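2-aminomuconic 6-semialdehyde dehydrogenase (Pseudomonas sp., PDB 7BZV) catalyses the NAD+-dependent oxidation of 2-aminomuconic 6-semialdehyde in the meta-cleavage pathway that degrades 2-aminophenol, and needs its tetrameric assembly to bind the cofactor. Local coordinates at residues Ile103-Ala108 against Phe447-Arg452; Glu309-Leu314 against Pro373-Gly378; Glu405-Ala410 against Ser433-Val438. One frame throughout, in Å; residues are numbered along the deposited sequence.

Interaction 1: residues Ile103-Ala108 against Phe447-Arg452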
loop_
_atom_site.group_PDB
_atom_site.type_symbol
_atom_site.label_atom_id
_atom_site.label_comp_id
_atom_site.label_asym_id
_atom_site.label_seq_id
_atom_site.Cartn_x
_atom_site.Cartn_y
_atom_site.Cartn_z
ATOM N N ILE B 103 -17.862 24.301 -10.183
ATOM C CA ILE B 103 -16.739 25.157 -9.823
ATOM C C ILE B 103 -16.064 24.562 -8.588
ATOM O O ILE B 103 -14.828 24.471 -8.564
ATOM C CB ILE B 103 -17.179 26.609 -9.600
ATOM C CG1 ILE B 103 -17.194 27.407 -10.912
ATOM C CG2 ILE B 103 -16.218 27.311 -8.668
ATOM C CD1 ILE B 103 -17.859 26.741 -12.089
ATOM N N PRO B 104 -16.804 24.158 -7.541
ATOM C CA PRO B 104 -16.115 23.597 -6.363
ATOM C C PRO B 104 -15.347 22.309 -6.646
ATOM O O PRO B 104 -14.209 22.188 -6.192
ATOM C CB PRO B 104 -17.253 23.358 -5.357
ATOM C CG PRO B 104 -18.309 24.444 -5.757
ATOM C CD PRO B 104 -18.233 24.407 -7.269
ATOM N N ARG B 105 -15.930 21.347 -7.371
ATOM C CA ARG B 105 -15.176 20.153 -7.752
ATOM C C ARG B 105 -14.032 20.491 -8.699
ATOM O O ARG B 105 -12.954 19.888 -8.627
ATOM C CB ARG B 105 -16.101 19.124 -8.388
ATOM C CG ARG B 105 -17.158 18.564 -7.376
ATOM C CD ARG B 105 -17.912 17.307 -7.918
ATOM N NE ARG B 105 -19.062 16.933 -7.081
ATOM C CZ ARG B 105 -19.808 15.834 -7.248
ATOM N NH1 ARG B 105 -19.533 14.961 -8.212
ATOM N NH2 ARG B 105 -20.826 15.593 -6.435
ATOM N N GLY B 106 -14.219 21.459 -9.579
ATOM C CA GLY B 106 -13.114 21.837 -10.451
ATOM C C GLY B 106 -11.909 22.337 -9.678
ATOM O O GLY B 106 -10.758 22.053 -10.036
ATOM N N ILE B 107 -12.155 23.098 -8.615
ATOM C CA ILE B 107 -11.071 23.589 -7.773
ATOM C C ILE B 107 -10.490 22.453 -6.943
ATOM O O ILE B 107 -9.272 22.351 -6.769
ATOM C CB ILE B 107 -11.593 24.712 -6.861
ATOM C CG1 ILE B 107 -11.863 25.990 -7.652
ATOM C CG2 ILE B 107 -10.637 24.982 -5.703
ATOM C CD1 ILE B 107 -12.836 26.965 -6.885
ATOM N N ALA B 108 -11.362 21.588 -6.422
ATOM C CA ALA B 108 -10.935 20.514 -5.536
ATOM C C ALA B 108 -10.036 19.527 -6.248
ATOM O O ALA B 108 -9.198 18.868 -5.601
ATOM C CB ALA B 108 -12.134 19.768 -4.965
ATOM N N PHE B 447 -23.472 9.904 -7.930
ATOM C CA PHE B 447 -22.536 10.986 -8.265
ATOM C C PHE B 447 -21.805 11.518 -7.029
ATOM O O PHE B 447 -21.583 12.718 -6.896
ATOM C CB PHE B 447 -23.281 12.109 -9.006
ATOM C CG PHE B 447 -22.391 13.090 -9.762
ATOM C CD1 PHE B 447 -21.193 12.685 -10.338
ATOM C CD2 PHE B 447 -22.804 14.404 -9.962
ATOM C CE1 PHE B 447 -20.432 13.556 -11.071
ATOM C CE2 PHE B 447 -22.050 15.291 -10.700
ATOM C CZ PHE B 447 -20.845 14.872 -11.245
ATOM N N LEU B 448 -21.410 10.618 -6.127
ATOM C CA LEU B 448 -20.460 10.927 -5.043
ATOM C C LEU B 448 -19.066 10.469 -5.462
ATOM O O LEU B 448 -18.840 9.260 -5.711
ATOM C CB LEU B 448 -20.913 10.199 -3.774
ATOM C CG LEU B 448 -21.528 10.771 -2.508
ATOM C CD1 LEU B 448 -21.552 9.609 -1.463
ATOM C CD2 LEU B 448 -20.715 11.932 -2.056
ATOM N N ARG B 449 -18.123 11.411 -5.583
ATOM C CA ARG B 449 -16.869 11.151 -6.300
ATOM C C ARG B 449 -15.691 11.331 -5.340
ATOM O O ARG B 449 -15.279 12.460 -5.047
ATOM C CB ARG B 449 -16.749 12.076 -7.518
ATOM C CG ARG B 449 -17.737 11.804 -8.658
ATOM C CD ARG B 449 -17.159 10.692 -9.535
ATOM N NE ARG B 449 -15.911 11.070 -10.215
ATOM C CZ ARG B 449 -14.684 10.564 -9.987
ATOM N NH1 ARG B 449 -14.406 9.631 -9.063
ATOM N NH2 ARG B 449 -13.700 11.028 -10.701
ATOM N N ASP B 450 -15.157 10.213 -4.841
ATOM C CA ASP B 450 -13.965 10.225 -3.990
ATOM C C ASP B 450 -12.736 10.236 -4.898
ATOM O O ASP B 450 -12.389 9.227 -5.523
ATOM C CB ASP B 450 -13.954 9.033 -3.035
ATOM C CG ASP B 450 -12.763 9.075 -2.028
ATOM O OD1 ASP B 450 -11.702 9.678 -2.290
ATOM O OD2 ASP B 450 -12.872 8.493 -0.942
ATOM N N LEU B 451 -12.056 11.361 -4.953
ATOM C CA LEU B 451 -11.016 11.547 -5.973
ATOM C C LEU B 451 -9.781 10.692 -5.735
ATOM O O LEU B 451 -8.831 10.760 -6.554
ATOM C CB LEU B 451 -10.615 13.023 -6.045
ATOM C CG LEU B 451 -11.713 13.973 -6.539
ATOM C CD1 LEU B 451 -11.072 15.279 -7.025
ATOM C CD2 LEU B 451 -12.594 13.394 -7.637
ATOM N N ARG B 452 -9.753 9.938 -4.622
ATOM C CA ARG B 452 -8.654 9.013 -4.324
ATOM C C ARG B 452 -8.910 7.606 -4.846
ATOM O O ARG B 452 -8.018 6.748 -4.744
ATOM C CB ARG B 452 -8.396 8.926 -2.801
ATOM C CG ARG B 452 -8.232 10.330 -2.179
ATOM C CD ARG B 452 -8.389 10.374 -0.656
ATOM N NE ARG B 452 -9.709 9.932 -0.206
ATOM C CZ ARG B 452 -10.065 9.861 1.077
ATOM N NH1 ARG B 452 -9.205 10.224 2.026
ATOM N NH2 ARG B 452 -11.267 9.406 1.412
#
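With CG opposite the carbonyl carbon (chi1 -66°) and an extended chain from CG to NE, Arg-105 reaches from helix 95-119 to Phe-447. In Phe-447, CG stands anti to the backbone N (chi1 -163°), and the ring presents one face to the guanidinium, the planes 48° apart. The contact joins this helix to the loop between strands 440-443 and 462-463 of the aldehyde dehydrogenase fold. As in relatives, both elements probably border the substrate tunnel, and a bound PEG lies by Leu-451.

Arg-105 holds Phe-447 in two ways. Its NH2 donates to Phe-447 O at 3.0 Å, close to the guanidinium plane; a weaker bond runs from Arg-105 NH1 to the same oxygen at 3.3 Å. The group also makes a cation-pi contact, with Arg-105 CZ 4.2 Å from the ring centroid of Phe-447. A leucine in place of Arg-105 would probably leave Phe-447 O without these donors and the ring face without its cation.

Arg-449 bends at chi2 and chi3, so its charged end leads away, and it makes cation-pi contacts with Trp-162 and Phe-455. Its CG stays 3.7 Å from Arg-105 NH1. That same NH1 sits 3.2 Å above the Phe-447 ring plane, over the centre.

Interaction 2: residues Glu309-Leu314 against Pro373-Gly378; sequences ERIKAL and PTVIAG
Ile-311 meets Pro-373 and Val-375 through two different branches. The contact packs helix 297-312 on strand 374-377 of the mixed beta-sheet in the alpha/beta part of the aldehyde dehydrogenase fold. Ile-311 CG2 lies 3.9 Å from Pro-373 CG, and the two side chains lie alongside, running opposite ways. The longer branch carries CD1 to 3.5 Å from Val-375 CG2, a tight methyl contact. Here chi1 of Ile-311 is -70°, which leaves CG2 opposite the backbone N and puts CG1 anti to the carbonyl carbon. Leu-314, just beyond the helix, adds a looser touch: its CD2 is 4.2 Å from Pro-373 CG. The proline ring thus receives methyls from both residues.

The next shell is also apolar. Phe-280 of helix 268-280 packs on both Ile-311 and Pro-373, and Met-326 covers Leu-314 and Pro-373. Val-375 is bonded through its backbone to strand 351-354, and Ile-376 to strand 394-400. Thr-374 points away from the helix, and its OG1 bonds to Glu-372 O and Gly-356 N. On the outer side of the helix, Lys-312 pairs with Glu-309 one turn back. Lys-312 NZ meets Glu-309 OE2 at 3.0 Å, on the syn side and 29° out of the carboxylate plane.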
loop_
_atom_site.group_PDB
_atom_site.type_symbol
_atom_site.label_atom_id
_atom_site.label_comp_id
_atom_site.label_asym_id
_atom_site.label_seq_id
_atom_site.Cartn_x
_atom_site.Cartn_y
_atom_site.Cartn_z
ATOM N N GLU B 309 -45.061 13.487 -10.138
ATOM C CA GLU B 309 -45.301 14.722 -9.390
ATOM C C GLU B 309 -43.996 15.468 -9.123
ATOM O O GLU B 309 -43.929 16.692 -9.294
ATOM C CB GLU B 309 -46.012 14.414 -8.087
ATOM C CG GLU B 309 -47.381 13.805 -8.221
ATOM C CD GLU B 309 -48.346 14.591 -9.118
ATOM O OE1 GLU B 309 -48.279 15.821 -9.198
ATOM O OE2 GLU B 309 -49.190 13.955 -9.749
ATOM N N ARG B 310 -42.935 14.752 -8.741
ATOM C CA ARG B 310 -41.675 15.439 -8.464
ATOM C C ARG B 310 -41.172 16.177 -9.702
ATOM O O ARG B 310 -40.623 17.278 -9.604
ATOM C CB ARG B 310 -40.613 14.453 -7.972
ATOM C CG ARG B 310 -40.788 13.976 -6.536
ATOM C CD ARG B 310 -40.504 15.089 -5.511
ATOM N NE ARG B 310 -39.128 15.578 -5.597
ATOM C CZ ARG B 310 -38.116 15.148 -4.839
ATOM N NH1 ARG B 310 -38.300 14.219 -3.906
ATOM N NH2 ARG B 310 -36.908 15.661 -5.013
ATOM N N ILE B 311 -41.345 15.577 -10.875
ATOM C CA ILE B 311 -40.940 16.230 -12.108
ATOM C C ILE B 311 -41.756 17.504 -12.314
ATOM O O ILE B 311 -41.215 18.555 -12.687
ATOM C CB ILE B 311 -41.072 15.240 -13.279
ATOM C CG1 ILE B 311 -39.979 14.138 -13.141
ATOM C CG2 ILE B 311 -40.967 15.974 -14.622
ATOM C CD1 ILE B 311 -40.204 12.911 -14.008
ATOM N N LYS B 312 -43.057 17.448 -12.022
ATOM C CA LYS B 312 -43.879 18.645 -12.153
ATOM C C LYS B 312 -43.314 19.773 -11.307
ATOM O O LYS B 312 -43.362 20.941 -11.701
ATOM C CB LYS B 312 -45.344 18.369 -11.754
ATOM C CG LYS B 312 -46.246 17.804 -12.833
ATOM C CD LYS B 312 -47.694 17.563 -12.315
ATOM C CE LYS B 312 -48.336 16.289 -12.896
ATOM N NZ LYS B 312 -49.489 15.785 -12.063
ATOM N N ALA B 313 -42.786 19.451 -10.134
ATOM C CA ALA B 313 -42.231 20.488 -9.274
ATOM C C ALA B 313 -40.813 20.906 -9.652
ATOM O O ALA B 313 -40.272 21.833 -9.031
ATOM C CB ALA B 313 -42.257 20.022 -7.805
ATOM N N LEU B 314 -40.183 20.249 -10.620
ATOM C CA LEU B 314 -38.799 20.575 -10.953
ATOM C C LEU B 314 -38.757 21.912 -11.674
ATOM O O LEU B 314 -39.438 22.108 -12.682
ATOM C CB LEU B 314 -38.195 19.458 -11.811
ATOM C CG LEU B 314 -36.683 19.536 -12.007
ATOM C CD1 LEU B 314 -35.959 19.176 -10.711
ATOM C CD2 LEU B 314 -36.172 18.630 -13.135
ATOM N N PRO B 373 -37.892 17.676 -18.893
ATOM C CA PRO B 373 -37.549 16.409 -18.229
ATOM C C PRO B 373 -38.604 15.357 -18.544
ATOM O O PRO B 373 -39.807 15.607 -18.435
ATOM C CB PRO B 373 -37.518 16.782 -16.745
ATOM C CG PRO B 373 -38.388 18.043 -16.634
ATOM C CD PRO B 373 -38.206 18.754 -17.935
ATOM N N THR B 374 -38.155 14.169 -18.948
ATOM C CA THR B 374 -39.023 13.219 -19.633
ATOM C C THR B 374 -38.835 11.832 -19.031
ATOM O O THR B 374 -37.717 11.425 -18.691
ATOM C CB THR B 374 -38.735 13.247 -21.143
ATOM O OG1 THR B 374 -38.999 14.569 -21.638
ATOM C CG2 THR B 374 -39.580 12.254 -21.944
ATOM N N VAL B 375 -39.937 11.107 -18.901
ATOM C CA VAL B 375 -39.889 9.716 -18.467
ATOM C C VAL B 375 -40.763 8.909 -19.410
ATOM O O VAL B 375 -41.930 9.259 -19.615
ATOM C CB VAL B 375 -40.377 9.539 -17.017
ATOM C CG1 VAL B 375 -40.553 8.077 -16.742
ATOM C CG2 VAL B 375 -39.416 10.156 -16.057
ATOM N N ILE B 376 -40.231 7.803 -19.940
ATOM C CA ILE B 376 -41.025 6.910 -20.770
ATOM C C ILE B 376 -41.107 5.532 -20.130
ATOM O O ILE B 376 -40.328 5.182 -19.238
ATOM C CB ILE B 376 -40.485 6.790 -22.215
ATOM C CG1 ILE B 376 -39.007 6.370 -22.200
ATOM C CG2 ILE B 376 -40.650 8.107 -22.967
ATOM C CD1 ILE B 376 -38.416 6.041 -23.585
ATOM N N ALA B 377 -42.065 4.743 -20.619
ATOM C CA ALA B 377 -42.340 3.411 -20.107
ATOM C C ALA B 377 -42.976 2.579 -21.210
ATOM O O ALA B 377 -43.385 3.092 -22.254
ATOM C CB ALA B 377 -43.258 3.474 -18.881
ATOM N N GLY B 378 -43.084 1.290 -20.957
ATOM C CA GLY B 378 -43.827 0.411 -21.826
ATOM C C GLY B 378 -43.001 -0.360 -22.833
ATOM O O GLY B 378 -43.566 -1.174 -23.570
#

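Interaction 3: residues Glu405-Ala410 against Ser433-Val438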
loop_
_atom_site.group_PDB
_atom_site.type_symbol
_atom_site.label_atom_id
_atom_site.label_comp_id
_atom_site.label_asym_id
_atom_site.label_seq_id
_atom_site.Cartn_x
_atom_site.Cartn_y
_atom_site.Cartn_z
ATOM N N GLU B 405 -32.735 -11.580 -12.017
ATOM C CA GLU B 405 -33.259 -10.954 -13.224
ATOM C C GLU B 405 -32.695 -9.556 -13.400
ATOM O O GLU B 405 -32.282 -9.174 -14.497
ATOM C CB GLU B 405 -34.797 -10.897 -13.145
ATOM C CG GLU B 405 -35.477 -10.150 -14.280
ATOM C CD GLU B 405 -36.860 -9.590 -13.891
ATOM O OE1 GLU B 405 -37.411 -9.970 -12.833
ATOM O OE2 GLU B 405 -37.388 -8.778 -14.658
ATOM N N VAL B 406 -32.691 -8.756 -12.335
ATOM C CA VAL B 406 -32.384 -7.350 -12.568
ATOM C C VAL B 406 -30.879 -7.171 -12.779
ATOM O O VAL B 406 -30.455 -6.282 -13.527
ATOM C CB VAL B 406 -32.941 -6.450 -11.438
ATOM C CG1 VAL B 406 -32.144 -6.595 -10.180
ATOM C CG2 VAL B 406 -32.967 -4.999 -11.902
ATOM N N ILE B 407 -30.043 -8.029 -12.181
ATOM C CA ILE B 407 -28.605 -7.961 -12.466
ATOM C C ILE B 407 -28.364 -8.226 -13.949
ATOM O O ILE B 407 -27.649 -7.477 -14.632
ATOM C CB ILE B 407 -27.828 -8.945 -11.564
ATOM C CG1 ILE B 407 -27.901 -8.476 -10.115
ATOM C CG2 ILE B 407 -26.395 -9.119 -12.030
ATOM C CD1 ILE B 407 -27.663 -9.537 -9.087
ATOM N N ARG B 408 -28.988 -9.283 -14.479
ATOM C CA ARG B 408 -28.808 -9.615 -15.889
ATOM C C ARG B 408 -29.257 -8.457 -16.771
ATOM O O ARG B 408 -28.547 -8.054 -17.695
ATOM C CB ARG B 408 -29.573 -10.900 -16.239
ATOM C CG ARG B 408 -29.732 -11.150 -17.747
ATOM C CD ARG B 408 -30.536 -12.433 -18.052
ATOM N NE ARG B 408 -31.953 -12.349 -17.675
ATOM C CZ ARG B 408 -32.850 -11.588 -18.291
ATOM N NH1 ARG B 408 -32.497 -10.830 -19.327
ATOM N NH2 ARG B 408 -34.096 -11.586 -17.874
ATOM N N ARG B 409 -30.420 -7.884 -16.480
ATOM C CA ARG B 409 -30.917 -6.806 -17.321
ATOM C C ARG B 409 -30.088 -5.541 -17.172
ATOM O O ARG B 409 -29.877 -4.813 -18.149
ATOM C CB ARG B 409 -32.392 -6.544 -16.987
ATOM C CG ARG B 409 -33.300 -7.771 -17.231
ATOM C CD ARG B 409 -34.736 -7.543 -16.731
ATOM N NE ARG B 409 -35.409 -6.477 -17.475
ATOM C CZ ARG B 409 -36.556 -5.917 -17.093
ATOM N NH1 ARG B 409 -37.164 -6.324 -15.982
ATOM N NH2 ARG B 409 -37.103 -4.956 -17.822
ATOM N N ALA B 410 -29.640 -5.237 -15.958
ATOM C CA ALA B 410 -28.803 -4.058 -15.764
ATOM C C ALA B 410 -27.509 -4.162 -16.562
ATOM O O ALA B 410 -27.045 -3.175 -17.150
ATOM C CB ALA B 410 -28.496 -3.889 -14.277
ATOM N N SER B 433 -24.481 -4.492 -5.987
ATOM C CA SER B 433 -23.625 -3.401 -6.457
ATOM C C SER B 433 -22.322 -3.954 -7.038
ATOM O O SER B 433 -21.853 -3.492 -8.085
ATOM C CB SER B 433 -23.345 -2.383 -5.334
ATOM O OG SER B 433 -22.677 -2.982 -4.265
ATOM N N GLU B 434 -21.765 -4.996 -6.421
ATOM C CA GLU B 434 -20.482 -5.530 -6.888
ATOM C C GLU B 434 -20.602 -6.274 -8.208
ATOM O O GLU B 434 -19.597 -6.431 -8.908
ATOM C CB GLU B 434 -19.859 -6.498 -5.870
ATOM C CG GLU B 434 -19.229 -5.864 -4.651
ATOM C CD GLU B 434 -18.790 -6.898 -3.618
ATOM O OE1 GLU B 434 -19.064 -6.681 -2.392
ATOM O OE2 GLU B 434 -18.199 -7.921 -4.048
ATOM N N LEU B 435 -21.774 -6.809 -8.525
ATOM C CA LEU B 435 -21.977 -7.546 -9.758
ATOM C C LEU B 435 -22.323 -6.643 -10.926
ATOM O O LEU B 435 -22.449 -7.138 -12.042
ATOM C CB LEU B 435 -23.077 -8.587 -9.542
ATOM C CG LEU B 435 -22.671 -9.782 -8.667
ATOM C CD1 LEU B 435 -23.905 -10.637 -8.340
ATOM C CD2 LEU B 435 -21.557 -10.617 -9.330
ATOM N N MET B 436 -22.549 -5.354 -10.686
ATOM C CA MET B 436 -22.767 -4.410 -11.769
ATOM C C MET B 436 -21.491 -4.326 -12.591
ATOM O O MET B 436 -20.416 -4.112 -12.027
ATOM C CB MET B 436 -23.111 -3.012 -11.222
ATOM C CG MET B 436 -24.393 -2.954 -10.416
ATOM S SD MET B 436 -25.835 -3.251 -11.470
ATOM C CE MET B 436 -26.138 -4.985 -11.237
ATOM N N ARG B 437 -21.593 -4.444 -13.914
ATOM C CA ARG B 437 -20.387 -4.426 -14.757
ATOM C C ARG B 437 -20.093 -2.980 -15.142
ATOM O O ARG B 437 -20.351 -2.520 -16.259
ATOM C CB ARG B 437 -20.557 -5.314 -15.984
ATOM C CG ARG B 437 -19.193 -5.876 -16.495
ATOM C CD ARG B 437 -19.260 -6.454 -17.886
ATOM N NE ARG B 437 -19.654 -5.452 -18.871
ATOM C CZ ARG B 437 -18.833 -4.898 -19.759
ATOM N NH1 ARG B 437 -17.548 -5.245 -19.799
ATOM N NH2 ARG B 437 -19.303 -3.993 -20.609
ATOM N N VAL B 438 -19.580 -2.225 -14.176
ATOM C CA VAL B 438 -19.442 -0.786 -14.323
ATOM C C VAL B 438 -18.180 -0.358 -13.594
ATOM O O VAL B 438 -17.621 -1.111 -12.788
ATOM C CB VAL B 438 -20.674 -0.032 -13.769
ATOM C CG1 VAL B 438 -21.965 -0.473 -14.504
ATOM C CG2 VAL B 438 -20.760 -0.243 -12.284
#
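Ile-407 on helix 403-411 faces Met-436 just past the end of helix 426-435, with their CA atoms 6.9 Å apart. The backbone at Met-436 is already extended (phi/psi -65°/131°), and the end of its side chain comes up to helix 403-411. The chain bends at chi2 and again at chi3, which folds the thioether back towards Ile-407 and Ala-410. Met-436 CE comes 4.1 Å from Ile-407 CG1 and equally near Ile-407 CA. Met-436 SD rests 3.9 Å from Ala-410 CB, so the small alanine gives the sulfur a place against the helix. Further out on the same isoleucine branch, Ile-407 CD1 meets Leu-435 CD1 at 4.0 Å, at the more exposed margin of the contact.

Both helices belong to the alpha/beta part of the aldehyde dehydrogenase fold. Strand 418-422, helix 426-435 and strand 440-443 form a beta-alpha-beta crossover, and helix 403-411 packs beside it. Beneath the contact, Ala-410 touches Ala-259 of strand 258-262, and Met-436 touches Ser-441 of strand 440-443. Asn-411 joins the two backbones, giving ND2 to Leu-435 O and taking the N-H of Arg-437.

The far side of segment 433-438 faces other subunits. Lys-142 of the second subunit bonds to Glu-434 O and Met-436 O, and Glu-434 OE2 forms a salt bridge with Arg-126 of the third subunit. Arg-437 centres an inverse gamma turn, closed by a weak bond from Val-438 N to Met-436 O at 3.0 Å.

In the fold
The three contacts are spread through one aldehyde dehydrogenase chain, with centres 25 to 28 Å apart and no direct touch. Interactions 2 and 3 come nearest, at about 9 Å between atoms. Along the chain, interaction 1 closes the long outer loop; interactions 2 and 3 lie inside it, one after the other. Both inner contacts rest on the same seven-stranded sheet. Strand 374-377 lies near one edge, while helix 426-435 leads into strand 440-443, outermost within this chain. The loop of interaction 1 leaves that same strand and returns to helix 95-119. Segments of interactions 1 and 3 also touch the second and third subunits, which ties this region to the tetramer.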